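PDB 6K7Z: GH18 chiitnase from Pseudoalteromonas aurantia, which probably hydrolyses chitin internally as an endochitinase of glycoside hydrolase family 18. Local coordinates for residues Asn84-Leu89 / Ile114-Thr119. Residues are numbered along the deposited sequence; the frame is centred on the assembly and turned at random.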
loop_
_atom_site.group_PDB
_atom_site.type_symbol
_atom_site.label_atom_id
_atom_site.label_comp_id
_atom_site.label_asym_id
_atom_site.label_seq_id
_atom_site.Cartn_x
_atom_site.Cartn_y
_atom_site.Cartn_z
ATOM N N ASN A 84 16.147 11.194 4.348
ATOM C CA ASN A 84 17.558 11.118 3.996
ATOM C C ASN A 84 17.900 9.788 3.331
ATOM O O ASN A 84 18.764 9.739 2.448
ATOM C CB ASN A 84 18.412 11.342 5.250
ATOM C CG ASN A 84 18.103 10.344 6.364
ATOM O OD1 ASN A 84 16.992 9.820 6.459
ATOM N ND2 ASN A 84 19.096 10.074 7.210
ATOM N N ALA A 85 17.240 8.699 3.734
ATOM C CA ALA A 85 17.487 7.420 3.072
ATOM C C ALA A 85 16.963 7.438 1.640
ATOM O O ALA A 85 17.645 6.972 0.717
ATOM C CB ALA A 85 16.851 6.284 3.871
ATOM N N TYR A 86 15.760 7.981 1.440
ATOM C CA TYR A 86 15.207 8.106 0.095
ATOM C C TYR A 86 16.079 8.999 -0.779
ATOM O O TYR A 86 16.265 8.724 -1.969
ATOM C CB TYR A 86 13.791 8.686 0.153
ATOM C CG TYR A 86 12.683 7.745 0.597
ATOM C CD1 TYR A 86 12.346 6.623 -0.156
ATOM C CD2 TYR A 86 11.936 8.016 1.737
ATOM C CE1 TYR A 86 11.312 5.773 0.241
ATOM C CE2 TYR A 86 10.901 7.181 2.135
ATOM C CZ TYR A 86 10.593 6.064 1.385
ATOM O OH TYR A 86 9.560 5.233 1.791
ATOM N N ARG A 87 16.606 10.083 -0.213
ATOM C CA ARG A 87 17.467 10.975 -0.990
ATOM C C ARG A 87 18.633 10.210 -1.596
ATOM O O ARG A 87 18.948 10.371 -2.783
ATOM C CB ARG A 87 17.982 12.112 -0.111
ATOM C CG ARG A 87 18.676 13.242 -0.878
ATOM C CD ARG A 87 19.251 14.255 0.097
ATOM N NE ARG A 87 19.770 15.448 -0.567
ATOM C CZ ARG A 87 20.470 16.394 0.051
ATOM N NH1 ARG A 87 20.746 16.274 1.345
ATOM N NH2 ARG A 87 20.897 17.460 -0.622
ATOM N N SER A 88 19.286 9.371 -0.793
ATOM C CA SER A 88 20.383 8.554 -1.303
ATOM C C SER A 88 19.892 7.554 -2.339
ATOM O O SER A 88 20.525 7.373 -3.387
ATOM C CB SER A 88 21.071 7.826 -0.152
ATOM O OG SER A 88 21.616 8.750 0.773
ATOM N N LEU A 89 18.771 6.885 -2.056
ATOM C CA LEU A 89 18.251 5.891 -2.982
ATOM C C LEU A 89 17.902 6.510 -4.319
ATOM O O LEU A 89 18.015 5.844 -5.355
ATOM C CB LEU A 89 17.013 5.218 -2.395
ATOM C CG LEU A 89 17.244 4.387 -1.141
ATOM C CD1 LEU A 89 15.900 3.985 -0.579
ATOM C CD2 LEU A 89 18.077 3.152 -1.454
ATOM N N ILE A 114 4.712 -0.193 -2.606
ATOM C CA ILE A 114 5.617 0.918 -2.352
ATOM C C ILE A 114 4.869 1.860 -1.424
ATOM O O ILE A 114 4.040 2.658 -1.865
ATOM C CB ILE A 114 6.066 1.604 -3.643
ATOM C CG1 ILE A 114 6.921 0.625 -4.457
ATOM C CG2 ILE A 114 6.829 2.886 -3.336
ATOM C CD1 ILE A 114 7.115 1.053 -5.883
ATOM N N ASP A 115 5.137 1.739 -0.125
ATOM C CA ASP A 115 4.449 2.550 0.875
ATOM C C ASP A 115 5.311 3.774 1.166
ATOM O O ASP A 115 6.018 3.860 2.171
ATOM C CB ASP A 115 4.174 1.723 2.123
ATOM C CG ASP A 115 3.328 2.463 3.152
ATOM O OD1 ASP A 115 2.967 3.638 2.922
ATOM O OD2 ASP A 115 3.009 1.864 4.203
ATOM N N TYR A 116 5.228 4.741 0.260
ATOM C CA TYR A 116 6.079 5.927 0.262
ATOM C C TYR A 116 5.340 7.090 0.920
ATOM O O TYR A 116 4.260 7.478 0.464
ATOM C CB TYR A 116 6.466 6.271 -1.173
ATOM C CG TYR A 116 7.293 7.516 -1.352
ATOM C CD1 TYR A 116 8.670 7.456 -1.312
ATOM C CD2 TYR A 116 6.691 8.750 -1.604
ATOM C CE1 TYR A 116 9.441 8.590 -1.503
ATOM C CE2 TYR A 116 7.458 9.897 -1.800
ATOM C CZ TYR A 116 8.836 9.803 -1.753
ATOM O OH TYR A 116 9.624 10.922 -1.949
ATOM N N GLU A 117 5.937 7.658 1.980
ATOM C CA GLU A 117 5.278 8.696 2.776
ATOM C C GLU A 117 6.134 9.958 2.930
ATOM O O GLU A 117 5.872 10.777 3.817
ATOM C CB GLU A 117 4.897 8.131 4.151
ATOM C CG GLU A 117 4.292 6.709 4.093
ATOM C CD GLU A 117 3.427 6.356 5.313
ATOM O OE1 GLU A 117 3.500 7.082 6.318
ATOM O OE2 GLU A 117 2.667 5.363 5.259
ATOM N N ASP A 118 7.149 10.151 2.083
ATOM C CA ASP A 118 8.073 11.282 2.236
ATOM C C ASP A 118 7.480 12.508 1.544
ATOM O O ASP A 118 7.873 12.913 0.446
ATOM C CB ASP A 118 9.454 10.931 1.693
ATOM C CG ASP A 118 10.486 12.014 1.984
ATOM O OD1 ASP A 118 10.190 12.933 2.783
ATOM O OD2 ASP A 118 11.580 11.953 1.409
ATOM N N THR A 119 6.510 13.119 2.228
ATOM C CA THR A 119 5.757 14.226 1.654
ATOM C C THR A 119 6.663 15.393 1.271
ATOM O O THR A 119 6.425 16.070 0.259
ATOM C CB THR A 119 4.699 14.672 2.662
ATOM O OG1 THR A 119 3.889 13.540 3.011
ATOM C CG2 THR A 119 3.826 15.781 2.089
HETATM O O HOH W 1 7.974 6.353 3.685
#
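Tyr86 and Asp118 mark the nearest backbone approach, their CA atoms 8.1 Å apart, where the short helix 83-89 faces the chain leaving strand 111-115; at this spacing side chains make the contact. The phenol of Tyr86 reaches across from the helix, its CG anti to the carbonyl carbon (chi1 -76°). Tyr116 presents an edge to one face of this ring in a T-shaped stack, with planes at 65° and centroids 4.7 Å apart; Tyr116 CD1 comes to 3.5 Å from Tyr86 CE1. Asp118 CB approaches the same ring obliquely, 3.8 Å from Tyr86 CD2, while its carboxylate OD2 is bound by Ser83 and Tyr128, the latter also pairing with the Tyr116 hydroxyl. In the plane of the Tyr86 ring, a water lies 2.7 Å from Tyr86 OH and accepts a hydrogen bond from Glu117 N at 3.0 Å. A leucine in place of Tyr86 would probably leave the Tyr116 edge without its aromatic face and the bridging water without its hydroxyl partner. Asp115 and Glu117 belong to the DXXDXDXE signature of family 18, in whose relatives the glutamate is the acid catalyst, so Tyr86 probably packs beside the active-site end of a TIM-barrel strand.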